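Long-range contacts in uncharacterized protein (Bacteroides ovatus, PDB 4ID2), which is of unknown function but belongs to the DUF4738 family, folds into a beta-barrel-like structure and assembles here as four copies: residues I107-V112 and A124-Y129; L134-S139 and I150-I155; K72-L77 and N86-K91. All coordinates share one frame; numbering follows the deposited sequence.

Interaction 1: I107-V112 and A124-Y129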
loop_
_atom_site.group_PDB
_atom_site.type_symbol
_atom_site.label_atom_id
_atom_site.label_comp_id
_atom_site.label_asym_id
_atom_site.label_seq_id
_atom_site.Cartn_x
_atom_site.Cartn_y
_atom_site.Cartn_z
ATOM N N ILE A 107 -2.487 -7.286 17.675
ATOM C CA ILE A 107 -2.864 -8.650 18.075
ATOM C C ILE A 107 -2.901 -9.564 16.844
ATOM O O ILE A 107 -3.335 -9.125 15.779
ATOM C CB ILE A 107 -4.209 -8.713 18.861
ATOM C CG1 ILE A 107 -5.372 -8.099 18.085
ATOM C CG2 ILE A 107 -4.055 -8.055 20.231
ATOM C CD1 ILE A 107 -6.731 -8.380 18.699
ATOM N N LEU A 108 -2.458 -10.838 16.991
ATOM C CA LEU A 108 -2.485 -11.797 15.887
ATOM C C LEU A 108 -3.940 -12.041 15.516
ATOM O O LEU A 108 -4.722 -12.469 16.359
ATOM C CB LEU A 108 -1.770 -13.112 16.264
ATOM C CG LEU A 108 -1.682 -14.167 15.147
ATOM C CD1 LEU A 108 -0.915 -13.639 13.936
ATOM C CD2 LEU A 108 -1.046 -15.445 15.641
ATOM N N GLU A 109 -4.315 -11.704 14.287
ATOM C CA GLU A 109 -5.694 -11.786 13.824
ATOM C C GLU A 109 -5.983 -13.064 13.072
ATOM O O GLU A 109 -7.060 -13.621 13.249
ATOM C CB GLU A 109 -6.006 -10.590 12.901
ATOM C CG GLU A 109 -7.488 -10.420 12.576
ATOM C CD GLU A 109 -7.824 -9.340 11.566
ATOM O OE1 GLU A 109 -7.006 -9.096 10.649
ATOM O OE2 GLU A 109 -8.938 -8.777 11.659
ATOM N N GLY A 110 -5.116 -13.442 12.147
ATOM C CA GLY A 110 -5.397 -14.603 11.320
ATOM C C GLY A 110 -4.251 -15.074 10.454
ATOM O O GLY A 110 -3.324 -14.316 10.160
ATOM N N ILE A 111 -4.311 -16.362 10.074
ATOM C CA ILE A 111 -3.381 -17.029 9.157
ATOM C C ILE A 111 -4.292 -17.824 8.227
ATOM O O ILE A 111 -5.107 -18.618 8.706
ATOM C CB ILE A 111 -2.295 -17.879 9.881
ATOM C CG1 ILE A 111 -1.323 -16.956 10.674
ATOM C CG2 ILE A 111 -1.520 -18.718 8.860
ATOM C CD1 ILE A 111 -0.370 -17.653 11.682
ATOM N N VAL A 112 -4.210 -17.540 6.924
ATOM C CA VAL A 112 -5.137 -18.023 5.907
ATOM C C VAL A 112 -4.418 -18.643 4.713
ATOM O O VAL A 112 -3.601 -17.948 4.123
ATOM C CB VAL A 112 -5.921 -16.742 5.454
ATOM C CG1 VAL A 112 -6.676 -16.948 4.143
ATOM C CG2 VAL A 112 -6.840 -16.230 6.561
ATOM N N ALA A 124 -1.591 -16.181 3.912
ATOM C CA ALA A 124 -1.714 -14.760 4.196
ATOM C C ALA A 124 -1.848 -14.654 5.690
ATOM O O ALA A 124 -2.582 -15.447 6.280
ATOM C CB ALA A 124 -2.927 -14.168 3.486
ATOM N N ALA A 125 -1.080 -13.771 6.319
ATOM C CA ALA A 125 -1.107 -13.591 7.769
ATOM C C ALA A 125 -1.364 -12.134 8.097
ATOM O O ALA A 125 -0.993 -11.255 7.317
ATOM C CB ALA A 125 0.206 -14.047 8.376
ATOM N N SER A 126 -2.018 -11.868 9.227
ATOM C CA SER A 126 -2.273 -10.491 9.613
ATOM C C SER A 126 -2.286 -10.290 11.122
ATOM O O SER A 126 -2.748 -11.152 11.870
ATOM C CB SER A 126 -3.604 -10.010 9.037
ATOM O OG SER A 126 -4.679 -10.854 9.418
ATOM N N VAL A 127 -1.795 -9.113 11.546
ATOM C CA VAL A 127 -1.837 -8.619 12.921
ATOM C C VAL A 127 -2.681 -7.341 12.836
ATOM O O VAL A 127 -2.528 -6.584 11.877
ATOM C CB VAL A 127 -0.447 -8.408 13.590
ATOM C CG1 VAL A 127 0.351 -9.706 13.626
ATOM C CG2 VAL A 127 0.365 -7.308 12.910
ATOM N N CYS A 128 -3.612 -7.136 13.773
ATOM C CA CYS A 128 -4.517 -5.989 13.733
ATOM C C CYS A 128 -4.414 -5.156 15.005
ATOM O O CYS A 128 -3.945 -5.638 16.034
ATOM C CB CYS A 128 -5.947 -6.463 13.503
ATOM S SG CYS A 128 -6.752 -7.130 14.981
ATOM N N TYR A 129 -4.887 -3.906 14.926
ATOM C CA TYR A 129 -4.891 -2.975 16.050
ATOM C C TYR A 129 -6.279 -2.981 16.663
ATOM O O TYR A 129 -7.239 -2.654 15.963
ATOM C CB TYR A 129 -4.464 -1.578 15.588
ATOM C CG TYR A 129 -3.035 -1.617 15.110
ATOM C CD1 TYR A 129 -1.980 -1.595 16.016
ATOM C CD2 TYR A 129 -2.736 -1.899 13.781
ATOM C CE1 TYR A 129 -0.662 -1.757 15.599
ATOM C CE2 TYR A 129 -1.423 -2.077 13.354
ATOM C CZ TYR A 129 -0.386 -1.983 14.263
ATOM O OH TYR A 129 0.906 -2.174 13.844
#
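Ile107 and Cys128 trade backbone hydrogen bonds (Ile107 N to Cys128 O 2.7 Å) at one end of an antiparallel pairing whose short strand axes approach to 4.4 Å and run at 151°. A classic beta bulge interrupts the register: Glu109 and Gly110 both face Ser126, whose O accepts a bond from Glu109 N at 2.9 Å and a weak one from Gly110 N at 3.3 Å. The bulge turns the Glu109 side chain toward the partner strand. With CG anti to the backbone N (chi1 -169°) and the chain extended, the carboxylate lies over Ser126 and Cys128, its OE1 3.2 Å from Ser126 OG, which may donate to it. OE2 makes a salt bridge to Lys115 of a second subunit. Shortened to an alanine here, the side chain would probably leave that lysine without this ion-pair partner and Cys128 CB without the carboxylate packed against it. On the same face the thiol suits an apolar neighbour, Cys128 SG lying 3.5 Å from Ile107 CG1. The reverse face is wholly aliphatic: Leu108 CD1 meets Val127 CG1 at 4.1 Å, the two side chains crossing nearly at right angles, and small Ala125 accepts Ile111 CG1 against its CB at 4.0 Å. Leu108 and Ile111 also pack on Ile73 of strand 67-79, while Tyr135 of strand 134-142 touches Glu109, Ser126 and Cys128 on the other side.

Interaction 2: L134-S139 and I150-I155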
loop_
_atom_site.group_PDB
_atom_site.type_symbol
_atom_site.label_atom_id
_atom_site.label_comp_id
_atom_site.label_asym_id
_atom_site.label_seq_id
_atom_site.Cartn_x
_atom_site.Cartn_y
_atom_site.Cartn_z
ATOM N N LEU A 134 -7.832 -1.440 11.095
ATOM C CA LEU A 134 -6.475 -1.404 10.555
ATOM C C LEU A 134 -5.732 -2.688 10.861
ATOM O O LEU A 134 -5.821 -3.206 11.978
ATOM C CB LEU A 134 -5.694 -0.208 11.119
ATOM C CG LEU A 134 -5.963 1.161 10.490
ATOM C CD1 LEU A 134 -7.440 1.405 10.238
ATOM C CD2 LEU A 134 -5.428 2.254 11.369
ATOM N N TYR A 135 -4.988 -3.201 9.871
ATOM C CA TYR A 135 -4.184 -4.406 10.053
ATOM C C TYR A 135 -3.020 -4.427 9.079
ATOM O O TYR A 135 -3.066 -3.788 8.025
ATOM C CB TYR A 135 -5.035 -5.678 9.933
ATOM C CG TYR A 135 -5.578 -5.931 8.550
ATOM C CD1 TYR A 135 -4.914 -6.770 7.662
ATOM C CD2 TYR A 135 -6.779 -5.368 8.141
ATOM C CE1 TYR A 135 -5.428 -7.036 6.397
ATOM C CE2 TYR A 135 -7.290 -5.604 6.867
ATOM C CZ TYR A 135 -6.619 -6.448 5.998
ATOM O OH TYR A 135 -7.114 -6.686 4.731
HETATM N N MSE A 136 -1.972 -5.168 9.446
HETATM C CA MSE A 136 -0.744 -5.237 8.677
HETATM C C MSE A 136 -0.663 -6.563 7.938
HETATM O O MSE A 136 -0.647 -7.601 8.579
HETATM C CB MSE A 136 0.452 -5.071 9.606
HETATM C CG MSE A 136 1.782 -5.135 8.900
HETATM SE SE MSE A 136 3.153 -4.926 10.224
HETATM C CE MSE A 136 3.341 -2.900 10.007
ATOM N N PRO A 137 -0.561 -6.546 6.597
ATOM C CA PRO A 137 -0.454 -7.810 5.854
ATOM C C PRO A 137 0.949 -8.411 5.950
ATOM O O PRO A 137 1.945 -7.693 5.838
ATOM C CB PRO A 137 -0.799 -7.398 4.418
ATOM C CG PRO A 137 -0.404 -5.975 4.333
ATOM C CD PRO A 137 -0.570 -5.381 5.688
ATOM N N LEU A 138 1.022 -9.719 6.218
ATOM C CA LEU A 138 2.270 -10.488 6.326
ATOM C C LEU A 138 2.077 -11.809 5.580
ATOM O O LEU A 138 0.946 -12.108 5.183
ATOM C CB LEU A 138 2.613 -10.746 7.812
ATOM C CG LEU A 138 2.681 -9.514 8.727
ATOM C CD1 LEU A 138 2.234 -9.843 10.148
ATOM C CD2 LEU A 138 4.062 -8.906 8.725
ATOM N N SER A 139 3.133 -12.614 5.400
ATOM C CA SER A 139 2.966 -13.909 4.726
ATOM C C SER A 139 3.893 -14.992 5.287
ATOM O O SER A 139 4.962 -14.680 5.807
ATOM C CB SER A 139 3.184 -13.773 3.227
ATOM O OG SER A 139 4.456 -13.220 2.957
ATOM N N ILE A 150 9.106 -16.401 6.760
ATOM C CA ILE A 150 8.207 -15.281 7.043
ATOM C C ILE A 150 8.610 -14.076 6.220
ATOM O O ILE A 150 9.794 -13.785 6.125
ATOM C CB ILE A 150 8.260 -14.919 8.560
ATOM C CG1 ILE A 150 7.910 -16.115 9.462
ATOM C CG2 ILE A 150 7.378 -13.723 8.884
ATOM C CD1 ILE A 150 6.600 -16.758 9.205
ATOM N N GLN A 151 7.622 -13.324 5.695
ATOM C CA GLN A 151 7.878 -12.108 4.919
ATOM C C GLN A 151 6.858 -11.027 5.241
ATOM O O GLN A 151 5.712 -11.320 5.595
ATOM C CB GLN A 151 7.838 -12.368 3.393
ATOM C CG GLN A 151 8.662 -13.551 2.857
ATOM C CD GLN A 151 8.057 -14.931 3.054
ATOM O OE1 GLN A 151 8.747 -15.856 3.490
ATOM N NE2 GLN A 151 6.800 -15.145 2.672
ATOM N N LYS A 152 7.271 -9.773 5.065
ATOM C CA LYS A 152 6.407 -8.610 5.206
ATOM C C LYS A 152 5.911 -8.265 3.824
ATOM O O LYS A 152 6.673 -8.369 2.866
ATOM C CB LYS A 152 7.175 -7.433 5.827
ATOM C CG LYS A 152 6.296 -6.263 6.247
ATOM C CD LYS A 152 7.147 -5.084 6.721
ATOM C CE LYS A 152 6.490 -4.256 7.798
ATOM N NZ LYS A 152 7.456 -3.332 8.445
ATOM N N VAL A 153 4.642 -7.881 3.704
ATOM C CA VAL A 153 4.070 -7.507 2.413
ATOM C C VAL A 153 4.515 -6.078 2.120
ATOM O O VAL A 153 4.233 -5.189 2.924
ATOM C CB VAL A 153 2.533 -7.669 2.421
ATOM C CG1 VAL A 153 1.901 -7.108 1.146
ATOM C CG2 VAL A 153 2.153 -9.136 2.629
ATOM N N ASP A 154 5.252 -5.873 1.008
ATOM C CA ASP A 154 5.768 -4.560 0.600
ATOM C C ASP A 154 4.905 -3.993 -0.498
ATOM O O ASP A 154 3.987 -4.667 -0.966
ATOM C CB ASP A 154 7.230 -4.666 0.133
ATOM C CG ASP A 154 8.201 -5.107 1.204
ATOM O OD1 ASP A 154 7.934 -4.838 2.398
ATOM O OD2 ASP A 154 9.260 -5.669 0.848
ATOM N N ILE A 155 5.166 -2.740 -0.889
ATOM C CA ILE A 155 4.360 -2.082 -1.901
ATOM C C ILE A 155 5.153 -1.281 -2.890
ATOM O O ILE A 155 6.251 -0.818 -2.598
ATOM C CB ILE A 155 3.328 -1.128 -1.242
ATOM C CG1 ILE A 155 4.011 -0.086 -0.303
ATOM C CG2 ILE A 155 2.237 -1.909 -0.511
ATOM C CD1 ILE A 155 3.452 1.314 -0.429
HETATM O O HOH W 1 3.199 -5.051 5.758
#
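Gln151 O is held twice by one residue, taking a bond from Ser139 N at 2.9 Å and a weak one from Ser139 OG at 3.5 Å. The pair belongs to an antiparallel beta hairpin, strands 134-142 and 148-158. The return bond, Gln151 N to Ser139 O at 3.0 Å, completes a hydrogen-bonded pair. Serine suits this buried place because it is small and because its hydroxyl, set between the backbone N and the carbonyl carbon (chi1 56°), can turn back onto the carbonyl that its own N-H already uses.

Next along, Leu138 and Lys152 form a non-hydrogen-bonded pair. Leu138 packs on Phe94 and Val98, whereas the lysine sends its aliphatic stem past Met136, a selenomethionine here; Lys152 CE comes within 4.1 Å of Met136 CE. That methylene stem lets Lys152 share an apolar surface while its charged end points out of this hairpin, NZ lying in a long, weak ion pair with Asp154 of the third subunit.

Beyond this point the strands part. Proline has no N-H to offer, so Pro137 can join the pairing through its carbonyl alone, which fits the break in strand 148-158 at Val153. Past the parting both strands turn to other subunits: Asp154 and Ile155 pair with a strand of the fourth, Leu134 and Tyr135 with one of the third. At the parting, Val153 CG2 packs 3.9 Å from Pro137 CB, the two side chains crossing nearly at right angles. Pro137 O receives a weak bond from Val153 N at 3.4 Å, and a water bridges the two backbones, donating to Pro137 O at 2.9 Å and to Val153 O at 3.0 Å.

Interaction 3: K72-L77 and N86-K91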
loop_
_atom_site.group_PDB
_atom_site.type_symbol
_atom_site.label_atom_id
_atom_site.label_comp_id
_atom_site.label_asym_id
_atom_site.label_seq_id
_atom_site.Cartn_x
_atom_site.Cartn_y
_atom_site.Cartn_z
ATOM N N LYS A 72 -3.200 -16.951 19.796
ATOM C CA LYS A 72 -2.257 -17.913 19.240
ATOM C C LYS A 72 -2.972 -18.567 18.067
ATOM O O LYS A 72 -4.201 -18.672 18.102
ATOM C CB LYS A 72 -1.770 -18.951 20.269
ATOM C CG LYS A 72 -2.825 -19.932 20.776
ATOM C CD LYS A 72 -2.231 -20.882 21.822
ATOM C CE LYS A 72 -3.258 -21.856 22.338
ATOM N NZ LYS A 72 -2.665 -22.835 23.283
ATOM N N ILE A 73 -2.235 -18.989 17.030
ATOM C CA ILE A 73 -2.835 -19.662 15.886
ATOM C C ILE A 73 -2.090 -20.961 15.649
ATOM O O ILE A 73 -0.911 -20.918 15.323
ATOM C CB ILE A 73 -2.874 -18.766 14.616
ATOM C CG1 ILE A 73 -3.878 -17.609 14.821
ATOM C CG2 ILE A 73 -3.293 -19.601 13.406
ATOM C CD1 ILE A 73 -4.010 -16.634 13.716
ATOM N N VAL A 74 -2.767 -22.109 15.785
ATOM C CA VAL A 74 -2.150 -23.403 15.509
ATOM C C VAL A 74 -2.391 -23.715 14.036
ATOM O O VAL A 74 -3.544 -23.787 13.625
ATOM C CB VAL A 74 -2.686 -24.524 16.429
ATOM C CG1 VAL A 74 -2.071 -25.878 16.058
ATOM C CG2 VAL A 74 -2.417 -24.200 17.900
ATOM N N LEU A 75 -1.319 -23.891 13.251
ATOM C CA LEU A 75 -1.398 -24.258 11.841
ATOM C C LEU A 75 -0.906 -25.695 11.725
ATOM O O LEU A 75 0.258 -25.953 12.000
ATOM C CB LEU A 75 -0.570 -23.280 10.972
ATOM C CG LEU A 75 -0.188 -23.703 9.531
ATOM C CD1 LEU A 75 -1.365 -24.187 8.725
ATOM C CD2 LEU A 75 0.430 -22.535 8.769
ATOM N N HIS A 76 -1.810 -26.643 11.401
ATOM C CA HIS A 76 -1.472 -28.058 11.221
ATOM C C HIS A 76 -1.619 -28.425 9.739
ATOM O O HIS A 76 -2.735 -28.577 9.240
ATOM C CB HIS A 76 -2.340 -28.971 12.102
ATOM C CG HIS A 76 -1.802 -30.368 12.244
ATOM N ND1 HIS A 76 -2.396 -31.281 13.090
ATOM C CD2 HIS A 76 -0.724 -30.957 11.668
ATOM C CE1 HIS A 76 -1.680 -32.391 12.998
ATOM N NE2 HIS A 76 -0.657 -32.240 12.162
ATOM N N LEU A 77 -0.487 -28.536 9.039
ATOM C CA LEU A 77 -0.440 -28.883 7.618
ATOM C C LEU A 77 -0.046 -30.345 7.458
ATOM O O LEU A 77 0.992 -30.740 7.977
ATOM C CB LEU A 77 0.579 -27.976 6.902
ATOM C CG LEU A 77 0.747 -28.186 5.396
ATOM C CD1 LEU A 77 -0.568 -27.963 4.667
ATOM C CD2 LEU A 77 1.835 -27.282 4.845
ATOM N N ASN A 86 3.413 -28.452 12.041
ATOM C CA ASN A 86 2.483 -28.340 13.161
ATOM C C ASN A 86 3.063 -27.310 14.121
ATOM O O ASN A 86 3.809 -27.667 15.029
ATOM C CB ASN A 86 2.253 -29.701 13.827
ATOM C CG ASN A 86 1.234 -29.657 14.945
ATOM O OD1 ASN A 86 0.149 -29.109 14.796
ATOM N ND2 ASN A 86 1.569 -30.194 16.107
ATOM N N LYS A 87 2.786 -26.022 13.866
ATOM C CA LYS A 87 3.341 -24.921 14.653
ATOM C C LYS A 87 2.280 -24.073 15.332
ATOM O O LYS A 87 1.257 -23.771 14.724
ATOM C CB LYS A 87 4.155 -24.000 13.723
ATOM C CG LYS A 87 4.879 -22.875 14.458
ATOM C CD LYS A 87 6.007 -22.306 13.636
ATOM C CE LYS A 87 6.622 -21.096 14.288
ATOM N NZ LYS A 87 7.324 -21.424 15.564
ATOM N N THR A 88 2.569 -23.629 16.565
ATOM C CA THR A 88 1.751 -22.665 17.284
ATOM C C THR A 88 2.329 -21.303 16.933
ATOM O O THR A 88 3.500 -21.045 17.216
ATOM C CB THR A 88 1.731 -22.936 18.783
ATOM O OG1 THR A 88 1.172 -24.229 19.003
ATOM C CG2 THR A 88 0.922 -21.887 19.553
ATOM N N PHE A 89 1.534 -20.458 16.275
ATOM C CA PHE A 89 1.964 -19.127 15.875
ATOM C C PHE A 89 1.483 -18.056 16.841
ATOM O O PHE A 89 0.376 -18.146 17.365
ATOM C CB PHE A 89 1.453 -18.752 14.468
ATOM C CG PHE A 89 2.275 -19.307 13.335
ATOM C CD1 PHE A 89 3.394 -18.640 12.879
ATOM C CD2 PHE A 89 1.916 -20.487 12.709
ATOM C CE1 PHE A 89 4.152 -19.154 11.836
ATOM C CE2 PHE A 89 2.670 -20.985 11.640
ATOM C CZ PHE A 89 3.773 -20.312 11.210
ATOM N N THR A 90 2.296 -17.014 17.018
ATOM C CA THR A 90 1.955 -15.799 17.769
ATOM C C THR A 90 2.501 -14.628 16.966
ATOM O O THR A 90 3.333 -14.839 16.085
ATOM C CB THR A 90 2.500 -15.822 19.216
ATOM O OG1 THR A 90 3.922 -15.715 19.203
ATOM C CG2 THR A 90 2.079 -17.052 19.981
ATOM N N LYS A 91 2.083 -13.398 17.276
ATOM C CA LYS A 91 2.608 -12.218 16.574
ATOM C C LYS A 91 4.155 -12.117 16.701
ATOM O O LYS A 91 4.801 -11.570 15.809
ATOM C CB LYS A 91 1.934 -10.924 17.080
ATOM C CG LYS A 91 2.239 -10.570 18.533
ATOM C CD LYS A 91 1.538 -9.307 18.951
ATOM C CE LYS A 91 1.964 -8.891 20.336
ATOM N NZ LYS A 91 0.969 -7.997 20.976
#
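His76 and Asn86 both carry CG anti to the backbone N (chi1 -164° and -177°), and these torsions swing imidazole and amide together across a non-hydrogen-bonded pair. Asn86 OD1 sits over one face of the ring, toward its rim, with His76 CG at 3.5 Å; the two planes are inclined by 43°, so this is a carbonyl laid over a ring and not a flat stack. The ring has its polar partner elsewhere, as His76 NE2 is hydrogen-bonded to Thr83 OG1.

The same face continues through Val74 and Thr88, where Thr88 OG1 lies 3.8 Å from Val74 CG2, and on to Lys72, whose extended chain passes Thr88 CG2 at 4.0 Å (from Lys72 CD). Beta-branched residues and long polar chains suit this more accessible side.

The reverse face is more apolar, with Ile73, Leu75 and Phe89 buried. Phe89 lies side by side with Leu75, its CE2 4.0 Å from Leu75 CD2, and Lys87 CD lies over one face of the ring, toward the rim. Leu75 also reaches Ile142, and Phe89 reaches Ile140, so large apolar side chains here pack toward strand 134-142.

Between the faces, Ile73 and Phe89 exchange backbone bonds, the shorter from Phe89 N to Ile73 O at 2.7 Å; the same Ile73 O lies at the ring edge, in its plane, 3.9 Å from Phe89 CD2. Leu75 and Lys87 do likewise, Leu75 N meeting Lys87 O at 3.0 Å. Alternating hydrogen-bonded and non-hydrogen-bonded pairs, with a more exposed, mixed face and a largely buried apolar one, make this a regular antiparallel beta hairpin with one side turned to the core of a barrel-like fold.

Overall arrangement
From the N terminus, interaction 3 comes first, closing a hairpin across eight intervening residues; interaction 1 follows with eleven and interaction 2 with ten. They stand in series: each closes before the next opens, and none nests in or crosses another. Interactions 1 and 2 share one four-stranded antiparallel sheet, joined where Ala125 O and Val127 O meet Leu138 N and Met136 N, and their centres are about 9 Å apart. Interaction 3 lies in the other, mixed sheet, its centre about 12 Å from that of interaction 1, against which it packs, chiefly through the side chains of Ile73, Leu108 and Ile111. Interaction 2, about 17 Å away between centres, does not touch it and instead faces the neighbouring subunits.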